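Side-chain contacts in CurJ (Moorea producens 3L, PDB 5TZ6), which contains a polyketide synthase dehydratase domain that probably removes water, including by vinylogous dehydration, from intermediates of curacin biosynthesis: residues E33-P36 against F37-D40; F41-E45 against Q46-P50; K200-K203 against T204-N207; Y211-H214 against P215-D219. The protein carries 1 engineered substitution. All coordinates share one frame; numbering follows the deposited sequence.

Contact 1 of 4, residues E33-P36 against F37-D40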
loop_
_atom_site.group_PDB
_atom_site.type_symbol
_atom_site.label_atom_id
_atom_site.label_comp_id
_atom_site.label_asym_id
_atom_site.label_seq_id
_atom_site.Cartn_x
_atom_site.Cartn_y
_atom_site.Cartn_z
ATOM N N GLU A 33 13.233 -7.342 14.922
ATOM C CA GLU A 33 12.662 -6.304 15.773
ATOM C C GLU A 33 11.142 -6.245 15.643
ATOM O O GLU A 33 10.436 -6.110 16.650
ATOM C CB GLU A 33 13.285 -4.950 15.437
ATOM C CG GLU A 33 12.651 -3.778 16.169
ATOM C CD GLU A 33 13.463 -2.504 16.045
ATOM O OE1 GLU A 33 14.693 -2.602 15.843
ATOM O OE2 GLU A 33 12.875 -1.406 16.152
ATOM N N ASN A 34 10.615 -6.349 14.418
ATOM C CA ASN A 34 9.165 -6.310 14.241
ATOM C C ASN A 34 8.513 -7.614 14.676
ATOM O O ASN A 34 7.410 -7.604 15.232
ATOM C CB ASN A 34 8.809 -6.023 12.784
ATOM C CG ASN A 34 9.332 -4.693 12.314
ATOM O OD1 ASN A 34 9.723 -3.848 13.119
ATOM N ND2 ASN A 34 9.343 -4.494 11.003
ATOM N N LEU A 35 9.179 -8.740 14.431
ATOM C CA LEU A 35 8.651 -10.063 14.762
ATOM C C LEU A 35 9.687 -10.785 15.611
ATOM O O LEU A 35 10.545 -11.511 15.086
ATOM C CB LEU A 35 8.311 -10.844 13.496
ATOM C CG LEU A 35 7.306 -10.118 12.602
ATOM C CD1 LEU A 35 7.062 -10.895 11.322
ATOM C CD2 LEU A 35 6.010 -9.903 13.369
ATOM N N PRO A 36 9.622 -10.627 16.934
ATOM C CA PRO A 36 10.691 -11.170 17.787
ATOM C C PRO A 36 10.857 -12.673 17.666
ATOM O O PRO A 36 11.993 -13.157 17.618
ATOM C CB PRO A 36 10.257 -10.750 19.198
ATOM C CG PRO A 36 9.353 -9.577 18.984
ATOM C CD PRO A 36 8.628 -9.865 17.704
ATOM N N PHE A 37 9.757 -13.428 17.603
ATOM C CA PHE A 37 9.863 -14.882 17.564
ATOM C C PHE A 37 10.663 -15.375 16.364
ATOM O O PHE A 37 11.137 -16.518 16.376
ATOM C CB PHE A 37 8.472 -15.515 17.521
ATOM C CG PHE A 37 7.647 -15.081 16.331
ATOM C CD1 PHE A 37 7.797 -15.701 15.100
ATOM C CD2 PHE A 37 6.722 -14.055 16.446
ATOM C CE1 PHE A 37 7.043 -15.305 14.011
ATOM C CE2 PHE A 37 5.968 -13.659 15.359
ATOM C CZ PHE A 37 6.132 -14.282 14.141
ATOM N N LEU A 38 10.827 -14.546 15.330
ATOM C CA LEU A 38 11.648 -14.945 14.194
ATOM C C LEU A 38 13.078 -15.266 14.617
ATOM O O LEU A 38 13.759 -16.059 13.956
ATOM C CB LEU A 38 11.643 -13.842 13.137
ATOM C CG LEU A 38 10.410 -13.769 12.230
ATOM C CD1 LEU A 38 10.506 -12.575 11.297
ATOM C CD2 LEU A 38 10.265 -15.055 11.443
ATOM N N ALA A 39 13.542 -14.681 15.718
ATOM C CA ALA A 39 14.880 -14.966 16.206
ATOM C C ALA A 39 15.007 -16.362 16.804
ATOM O O ALA A 39 16.104 -16.729 17.242
ATOM C CB ALA A 39 15.289 -13.914 17.239
ATOM N N ASP A 40 13.931 -17.148 16.826
ATOM C CA ASP A 40 13.946 -18.467 17.444
ATOM C C ASP A 40 13.944 -19.602 16.429
ATOM O O ASP A 40 13.836 -20.768 16.822
ATOM C CB ASP A 40 12.764 -18.618 18.401
ATOM C CG ASP A 40 12.968 -17.856 19.689
ATOM O OD1 ASP A 40 14.098 -17.379 19.908
ATOM O OD2 ASP A 40 12.017 -17.747 20.492
#

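Contact 2 of 4, residues F41-E45 against Q46-P50. Engineered in segment 41-45: F41 (natural residue His). With 7OD ((2E,5R)-5-hydroxy-2-methylhept-2-enoic acid), chain C.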
loop_
_atom_site.group_PDB
_atom_site.type_symbol
_atom_site.label_atom_id
_atom_site.label_comp_id
_atom_site.label_asym_id
_atom_site.label_seq_id
_atom_site.Cartn_x
_atom_site.Cartn_y
_atom_site.Cartn_z
ATOM N N PHE A 41 14.053 -19.296 15.141
ATOM C CA PHE A 41 14.130 -20.307 14.094
ATOM C C PHE A 41 15.451 -20.076 13.367
ATOM O O PHE A 41 15.516 -19.277 12.430
ATOM C CB PHE A 41 12.921 -20.244 13.137
ATOM C CG PHE A 41 12.730 -21.502 12.338
ATOM C CD1 PHE A 41 13.463 -21.731 11.183
ATOM C CD2 PHE A 41 11.854 -22.482 12.771
ATOM C CE1 PHE A 41 13.302 -22.908 10.458
ATOM C CE2 PHE A 41 11.688 -23.661 12.056
ATOM C CZ PHE A 41 12.416 -23.876 10.900
ATOM N N ILE A 42 16.502 -20.760 13.819
ATOM C CA ILE A 42 17.870 -20.535 13.350
ATOM C C ILE A 42 18.304 -21.754 12.547
ATOM O O ILE A 42 18.361 -22.864 13.083
ATOM C CB ILE A 42 18.835 -20.288 14.525
ATOM C CG1 ILE A 42 18.296 -19.189 15.447
ATOM C CG2 ILE A 42 20.247 -19.971 14.039
ATOM C CD1 ILE A 42 17.678 -18.019 14.703
ATOM N N VAL A 43 18.624 -21.557 11.273
ATOM C CA VAL A 43 19.086 -22.639 10.404
ATOM C C VAL A 43 20.511 -22.318 9.974
ATOM O O VAL A 43 20.752 -21.290 9.327
ATOM C CB VAL A 43 18.173 -22.828 9.184
ATOM C CG1 VAL A 43 18.622 -24.028 8.371
ATOM C CG2 VAL A 43 16.726 -22.992 9.629
ATOM N N TYR A 44 21.448 -23.203 10.312
ATOM C CA TYR A 44 22.861 -22.978 10.017
ATOM C C TYR A 44 23.278 -21.554 10.365
ATOM O O TYR A 44 24.004 -20.905 9.603
ATOM C CB TYR A 44 23.180 -23.289 8.546
ATOM C CG TYR A 44 23.398 -24.763 8.264
ATOM C CD1 TYR A 44 22.345 -25.600 7.939
ATOM C CD2 TYR A 44 24.676 -25.319 8.338
ATOM C CE1 TYR A 44 22.553 -26.949 7.692
ATOM C CE2 TYR A 44 24.892 -26.664 8.092
ATOM C CZ TYR A 44 23.826 -27.473 7.770
ATOM O OH TYR A 44 24.028 -28.811 7.525
ATOM N N GLU A 45 22.818 -21.066 11.517
ATOM C CA GLU A 45 23.155 -19.764 12.101
ATOM C C GLU A 45 22.462 -18.587 11.424
ATOM O O GLU A 45 22.821 -17.429 11.699
ATOM C CB GLU A 45 24.668 -19.525 12.120
ATOM C CG GLU A 45 25.438 -20.588 12.895
ATOM C CD GLU A 45 26.914 -20.259 13.035
ATOM O OE1 GLU A 45 27.509 -20.614 14.076
ATOM O OE2 GLU A 45 27.475 -19.635 12.109
ATOM N N GLN A 46 21.463 -18.822 10.584
ATOM C CA GLN A 46 20.761 -17.750 9.896
ATOM C C GLN A 46 19.320 -17.689 10.372
ATOM O O GLN A 46 18.705 -18.721 10.656
ATOM C CB GLN A 46 20.772 -17.944 8.377
ATOM C CG GLN A 46 22.144 -18.068 7.742
ATOM C CD GLN A 46 22.049 -18.229 6.233
ATOM O OE1 GLN A 46 22.512 -19.221 5.671
ATOM N NE2 GLN A 46 21.439 -17.250 5.572
ATOM N N VAL A 47 18.788 -16.473 10.469
ATOM C CA VAL A 47 17.364 -16.319 10.731
ATOM C C VAL A 47 16.609 -16.699 9.468
ATOM O O VAL A 47 16.817 -16.107 8.403
ATOM C CB VAL A 47 17.038 -14.887 11.159
ATOM C CG1 VAL A 47 15.536 -14.695 11.242
ATOM C CG2 VAL A 47 17.697 -14.578 12.491
ATOM N N VAL A 48 15.712 -17.672 9.588
ATOM C CA VAL A 48 14.950 -18.181 8.457
ATOM C C VAL A 48 13.476 -18.158 8.814
ATOM O O VAL A 48 13.089 -18.507 9.937
ATOM C CB VAL A 48 15.393 -19.605 8.062
ATOM C CG1 VAL A 48 14.404 -20.212 7.073
ATOM C CG2 VAL A 48 16.786 -19.578 7.459
ATOM N N VAL A 49 12.647 -17.741 7.858
ATOM C CA VAL A 49 11.202 -17.752 8.000
ATOM C C VAL A 49 10.689 -19.063 7.415
ATOM O O VAL A 49 10.789 -19.250 6.187
ATOM C CB VAL A 49 10.554 -16.553 7.303
ATOM C CG1 VAL A 49 9.045 -16.635 7.428
ATOM C CG2 VAL A 49 11.084 -15.254 7.883
ATOM N N PRO A 50 10.136 -19.969 8.207
ATOM C CA PRO A 50 9.628 -21.224 7.656
ATOM C C PRO A 50 8.327 -21.021 6.888
ATOM O O PRO A 50 7.630 -20.014 7.039
ATOM C CB PRO A 50 9.414 -22.091 8.901
ATOM C CG PRO A 50 9.136 -21.102 9.989
ATOM C CD PRO A 50 9.992 -19.905 9.678
HETATM O OAB 7OD C . 14.645 -25.585 7.027
HETATM C CAA 7OD C . 13.725 -24.937 6.489
HETATM O OAI 7OD C . 13.990 -24.126 5.572
HETATM C CAC 7OD C . 12.276 -25.137 6.947
HETATM C CAK 7OD C . 11.149 -24.333 6.279
HETATM C CAD 7OD C . 11.947 -26.134 8.072
HETATM C CAE 7OD C . 10.479 -26.301 8.495
HETATM C CAF 7OD C . 10.186 -27.424 9.520
HETATM O OAH 7OD C . 9.946 -26.834 10.800
HETATM C CAG 7OD C . 11.310 -28.457 9.660
HETATM C CAJ 7OD C . 10.745 -29.681 10.384
#

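Contact 3 of 4, residues K200-K203 against T204-N207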
loop_
_atom_site.group_PDB
_atom_site.type_symbol
_atom_site.label_atom_id
_atom_site.label_comp_id
_atom_site.label_asym_id
_atom_site.label_seq_id
_atom_site.Cartn_x
_atom_site.Cartn_y
_atom_site.Cartn_z
ATOM N N LYS A 200 1.319 -26.573 24.302
ATOM C CA LYS A 200 1.034 -25.411 25.126
ATOM C C LYS A 200 1.724 -24.202 24.514
ATOM O O LYS A 200 2.767 -24.323 23.864
ATOM C CB LYS A 200 1.513 -25.593 26.575
ATOM C CG LYS A 200 0.754 -26.638 27.374
ATOM C CD LYS A 200 1.297 -26.729 28.796
ATOM C CE LYS A 200 0.492 -27.702 29.650
ATOM N NZ LYS A 200 1.024 -27.804 31.041
ATOM N N VAL A 201 1.114 -23.039 24.708
ATOM C CA VAL A 201 1.617 -21.789 24.147
ATOM C C VAL A 201 2.896 -21.420 24.890
ATOM O O VAL A 201 2.882 -21.308 26.126
ATOM C CB VAL A 201 0.558 -20.677 24.233
ATOM C CG1 VAL A 201 -0.038 -20.638 25.614
ATOM C CG2 VAL A 201 1.166 -19.331 23.872
ATOM N N PRO A 202 4.024 -21.267 24.197
ATOM C CA PRO A 202 5.258 -20.876 24.884
ATOM C C PRO A 202 5.053 -19.634 25.741
ATOM O O PRO A 202 4.267 -18.743 25.411
ATOM C CB PRO A 202 6.227 -20.603 23.731
ATOM C CG PRO A 202 5.749 -21.490 22.638
ATOM C CD PRO A 202 4.252 -21.561 22.771
ATOM N N LYS A 203 5.791 -19.580 26.849
ATOM C CA LYS A 203 5.715 -18.448 27.760
ATOM C C LYS A 203 6.235 -17.157 27.135
ATOM O O LYS A 203 5.928 -16.071 27.635
ATOM C CB LYS A 203 6.463 -18.809 29.044
ATOM C CG LYS A 203 5.698 -19.849 29.862
ATOM C CD LYS A 203 6.593 -20.664 30.779
ATOM C CE LYS A 203 7.138 -21.878 30.027
ATOM N NZ LYS A 203 8.095 -22.701 30.816
ATOM N N THR A 204 7.006 -17.245 26.057
ATOM C CA THR A 204 7.549 -16.069 25.391
ATOM C C THR A 204 6.590 -15.445 24.375
ATOM O O THR A 204 6.874 -14.351 23.874
ATOM C CB THR A 204 8.885 -16.414 24.720
ATOM O OG1 THR A 204 8.805 -17.707 24.105
ATOM C CG2 THR A 204 10.007 -16.409 25.743
ATOM N N ILE A 205 5.481 -16.108 24.048
ATOM C CA ILE A 205 4.481 -15.591 23.115
ATOM C C ILE A 205 3.342 -14.986 23.922
ATOM O O ILE A 205 2.851 -15.609 24.872
ATOM C CB ILE A 205 3.956 -16.695 22.185
ATOM C CG1 ILE A 205 5.080 -17.235 21.306
ATOM C CG2 ILE A 205 2.819 -16.165 21.333
ATOM C CD1 ILE A 205 4.637 -18.328 20.376
ATOM N N LEU A 206 2.915 -13.775 23.557
ATOM C CA LEU A 206 1.849 -13.117 24.305
ATOM C C LEU A 206 0.703 -12.549 23.482
ATOM O O LEU A 206 -0.309 -12.163 24.077
ATOM C CB LEU A 206 2.429 -11.977 25.153
ATOM C CG LEU A 206 3.510 -12.387 26.149
ATOM C CD1 LEU A 206 3.918 -11.189 26.986
ATOM C CD2 LEU A 206 3.025 -13.531 27.024
ATOM N N ASN A 207 0.806 -12.486 22.154
ATOM C CA ASN A 207 -0.198 -11.799 21.349
ATOM C C ASN A 207 -1.036 -12.752 20.502
ATOM O O ASN A 207 -1.639 -12.321 19.513
ATOM C CB ASN A 207 0.451 -10.736 20.459
ATOM C CG ASN A 207 1.527 -11.303 19.559
ATOM O OD1 ASN A 207 1.909 -12.467 19.681
ATOM N ND2 ASN A 207 2.022 -10.478 18.641
#

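Contact 4 of 4, residues Y211-H214 against P215-D219. With 7OD ((2E,5R)-5-hydroxy-2-methylhept-2-enoic acid), chain C.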
loop_
_atom_site.group_PDB
_atom_site.type_symbol
_atom_site.label_atom_id
_atom_site.label_comp_id
_atom_site.label_asym_id
_atom_site.label_seq_id
_atom_site.Cartn_x
_atom_site.Cartn_y
_atom_site.Cartn_z
ATOM N N TYR A 211 -3.641 -13.092 16.235
ATOM C CA TYR A 211 -3.352 -14.030 15.162
ATOM C C TYR A 211 -4.506 -15.004 14.970
ATOM O O TYR A 211 -5.151 -15.423 15.935
ATOM C CB TYR A 211 -2.083 -14.826 15.470
ATOM C CG TYR A 211 -0.779 -14.059 15.415
ATOM C CD1 TYR A 211 -0.304 -13.378 16.527
ATOM C CD2 TYR A 211 0.001 -14.053 14.263
ATOM C CE1 TYR A 211 0.901 -12.693 16.488
ATOM C CE2 TYR A 211 1.207 -13.366 14.215
ATOM C CZ TYR A 211 1.652 -12.689 15.331
ATOM O OH TYR A 211 2.849 -12.007 15.295
ATOM N N GLN A 212 -4.759 -15.374 13.714
ATOM C CA GLN A 212 -5.585 -16.549 13.456
ATOM C C GLN A 212 -4.888 -17.809 13.962
ATOM O O GLN A 212 -5.412 -18.526 14.823
ATOM C CB GLN A 212 -5.905 -16.667 11.962
ATOM C CG GLN A 212 -6.961 -15.695 11.448
ATOM C CD GLN A 212 -6.575 -14.244 11.636
ATOM O OE1 GLN A 212 -5.520 -13.809 11.180
ATOM N NE2 GLN A 212 -7.434 -13.482 12.307
ATOM N N LEU A 213 -3.706 -18.097 13.420
ATOM C CA LEU A 213 -2.831 -19.156 13.908
ATOM C C LEU A 213 -1.412 -18.619 13.923
ATOM O O LEU A 213 -0.873 -18.265 12.870
ATOM C CB LEU A 213 -2.905 -20.417 13.043
ATOM C CG LEU A 213 -4.147 -21.295 13.128
ATOM C CD1 LEU A 213 -3.932 -22.554 12.312
ATOM C CD2 LEU A 213 -4.461 -21.637 14.578
ATOM N N HIS A 214 -0.819 -18.551 15.108
ATOM C CA HIS A 214 0.526 -18.023 15.235
ATOM C C HIS A 214 1.485 -18.817 14.352
ATOM O O HIS A 214 1.365 -20.046 14.250
ATOM C CB HIS A 214 0.982 -18.079 16.693
ATOM C CG HIS A 214 2.121 -17.157 17.006
ATOM N ND1 HIS A 214 3.433 -17.477 16.730
ATOM C CD2 HIS A 214 2.144 -15.929 17.578
ATOM C CE1 HIS A 214 4.215 -16.482 17.114
ATOM N NE2 HIS A 214 3.458 -15.531 17.634
ATOM N N PRO A 215 2.411 -18.155 13.663
ATOM C CA PRO A 215 3.372 -18.912 12.844
ATOM C C PRO A 215 3.991 -20.081 13.592
ATOM O O PRO A 215 4.107 -21.179 13.026
ATOM C CB PRO A 215 4.412 -17.856 12.455
ATOM C CG PRO A 215 3.706 -16.538 12.573
ATOM C CD PRO A 215 2.628 -16.700 13.610
ATOM N N THR A 216 4.362 -19.887 14.865
ATOM C CA THR A 216 5.035 -20.946 15.614
ATOM C C THR A 216 4.110 -22.122 15.890
ATOM O O THR A 216 4.580 -23.260 16.018
ATOM C CB THR A 216 5.600 -20.402 16.931
ATOM O OG1 THR A 216 4.544 -19.860 17.739
ATOM C CG2 THR A 216 6.641 -19.323 16.665
ATOM N N LEU A 217 2.801 -21.882 15.986
ATOM C CA LEU A 217 1.871 -22.993 16.173
ATOM C C LEU A 217 1.769 -23.842 14.908
ATOM O O LEU A 217 1.819 -25.080 14.970
ATOM C CB LEU A 217 0.500 -22.451 16.578
ATOM C CG LEU A 217 -0.628 -23.472 16.700
ATOM C CD1 LEU A 217 -0.246 -24.578 17.676
ATOM C CD2 LEU A 217 -1.910 -22.781 17.132
ATOM N N VAL A 218 1.657 -23.189 13.749
ATOM C CA VAL A 218 1.656 -23.906 12.475
ATOM C C VAL A 218 2.934 -24.718 12.324
ATOM O O VAL A 218 2.905 -25.910 11.961
ATOM C CB VAL A 218 1.475 -22.910 11.314
ATOM C CG1 VAL A 218 1.535 -23.622 9.967
ATOM C CG2 VAL A 218 0.151 -22.169 11.468
ATOM N N ASP A 219 4.076 -24.102 12.646
ATOM C CA ASP A 219 5.326 -24.833 12.534
ATOM C C ASP A 219 5.333 -26.036 13.458
ATOM O O ASP A 219 5.731 -27.130 13.048
ATOM C CB ASP A 219 6.516 -23.932 12.836
ATOM C CG ASP A 219 7.818 -24.532 12.353
ATOM O OD1 ASP A 219 8.070 -24.485 11.130
ATOM O OD2 ASP A 219 8.580 -25.066 13.192
HETATM O OAB 7OD C . 14.645 -25.585 7.027
HETATM C CAA 7OD C . 13.725 -24.937 6.489
HETATM O OAI 7OD C . 13.990 -24.126 5.572
HETATM C CAC 7OD C . 12.276 -25.137 6.947
HETATM C CAK 7OD C . 11.149 -24.333 6.279
HETATM C CAD 7OD C . 11.947 -26.134 8.072
HETATM C CAE 7OD C . 10.479 -26.301 8.495
HETATM C CAF 7OD C . 10.186 -27.424 9.520
HETATM O OAH 7OD C . 9.946 -26.834 10.800
HETATM C CAG 7OD C . 11.310 -28.457 9.660
HETATM C CAJ 7OD C . 10.745 -29.681 10.384
#

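Contact 1 of 4, residues E33-P36 against F37-D40
L35 and L38 lie side by side and point the same way across one turn of the chain, and L38 can be followed outward from its backbone. Its CB rests against the carbonyl oxygen of L35, and CG faces both that oxygen and L35 CB. CD1 goes furthest into the contact, 3.6 Å from L35 CB and close to L35 CD1, while the other methyl, CD2, turns to V49 CG2 of the following hairpin. With CG of L38 anti to the carbonyl carbon (chi1 -79°), CD1 is laid along its neighbour. The backbone draws the pair together: L38 N donates to L35 O at 3.1 Å and A39 N to P36 O at 2.9 Å, the i to i+3 bonding of a 3-10 turn. L35 CB also lies over one face of the F37 ring, 4.1 Å from F37 CE2. Were L38 cut back to an alanine, the turn would probably survive, but L35 CB and CD1 would face a gap. Both leucines also pack on F30 of strand 24-30, while the F37 ring reaches P215 and T216 of helix 215-223, and the turn runs on directly into strand 41-43.

Contact 2 of 4, residues F41-E45 against Q46-P50
F41 and P50 form the tight end of this hairpin. The proline ring lies over one face of the phenyl ring, a CH-pi contact in which P50 CG stands 4.1 Å from the ring centroid and 10° off its normal. F41 is engineered, replacing the natural histidine; its CG is anti to the backbone N (chi1 -162°), which carries the ring alongside the V48 carbonyl to the ligand, where F41 CZ comes within 3.6 Å of 7OD CAD. P50 CA approaches the ligand methyl CAK. Next along, V43 and V48 bring branched carbons together, V43 CB to V48 CG2 at 3.9 Å. On the hairpin's opposite face I42 and V47, a non-hydrogen-bonded pair, touch more sparingly, I42 CD1 to V47 CG2 at 4.1 Å. E45 and Q46 extend their chains at the exposed tip. Beside the turn V43 N gives to Q46 O in the carbonyl plane and Q46 N back to V43 O, both 2.9 Å; at the pocket end V48 N to F41 O is longer, 3.3 Å. A type I' turn from V43 to Q46 closes this antiparallel beta hairpin, whose open end lines the ligand pocket, probably the substrate site of the dehydratase.

Contact 3 of 4, residues K200-K203 against T204-N207
P202 and I205 run side by side in the same direction, and the outer methyl of the isoleucine provides their touch: I205 CD1 sits 4.0 Å from both P202 CD and P202 CG. The extended chain of I205, with CG1 anti to the carbonyl carbon (chi1 -63°) and chi2 at 180°, carries that methyl back along the proline ring. Nearer the backbone, V201 CG2 meets I205 CB at 4.2 Å, a looser contact in which the two branched side chains cross at a slant. I205 therefore has a neighbour at its root and another at its tip.

Around this apolar pair the chain makes a type I beta turn from P202 to I205, closed by I205 N donating to P202 O at 3.2 Å with an N-H...O angle of 160°. The hydrogen bond is fairly straight at the hydrogen, yet the donor stands well above the carbonyl plane. K203 and T204 occupy the two corner positions and are exposed. T204 OG1 turns back to P202 CB at 3.9 Å, whereas L206, just beyond the turn, brings CD2 to the carbonyl oxygen of K203 at a similar separation.

Further out, the backbone of V201 bonds to that of D257 and its side chain rests on the same residue, which ties the residue before the turn, just past the end of strand 194-200, to the loop at D257. P202 packs on W184, and T204 leans on Q180 and S181. On the inner side I205 CD1 reaches H214, the N-cap, and T216 in the first turn of helix 215-223.

Contact 4 of 4, residues Y211-H214 against P215-D219
The backbone turns into helix 215-223 at H214, whose carbonyl oxygen takes V218 N at 3.2 Å, nearly straight in line with C=O, and a weak bond from L217 N. H214 is the N-cap, and its side chain caps too: T216 N donates to H214 ND1 at 3.2 Å, with the donor close to the imidazole plane and an N-H...N angle of 162°. The ring is carried over the first turn because its CG is anti to the backbone N (chi1 -160°). Its face is used as well, with P215 CD 3.6 Å from the ring centroid in a CH-pi contact offset toward the rim. The same CD touches Y211 CE2, and H214 CD2 lies over a face of the tyrosine ring, so proline, imidazole and phenol pack as one cluster. F37 meets the H214 ring edge-to-face. The hydroxyl of T216 is held by W184 NE1.

With a leucine here instead of H214, T216 N is likely to lose its capping acceptor, and Y211 and P215 their ring partner.

On the other flank the contacts are aliphatic. L213 CD2 meets L217 CD2 at 3.8 Å, and L213 CB meets V218 CG2 one residue further along; L213 also packs on F248 and F250 of strand 239-250. One turn into the helix, D219 is a ligand-pocket residue. Q223 NE2 bonds to its OD2, and the ligand hydroxyl OAH donates to D219 OD1 at 3.0 Å.

In the fold
Contact 4 lies deepest, its centre about 7 Å from the centre of the chain and all its touching residues buried, and combines a capped helix start with ring and aliphatic packing. Contact 1 is also largely buried but apolar apart from its backbone bonds; it leads straight into the hairpin of contact 2. Contacts 2 and 3 are partly buried, each with a turn whose corner residues are wholly or partly exposed. Contacts 3 and 4 share the connection between strand 194-200 and helix 215-223. The two ligand-bearing contacts, 2 and 4, meet where F41 and P50 approach D219, bringing hairpin and helix together at the pocket.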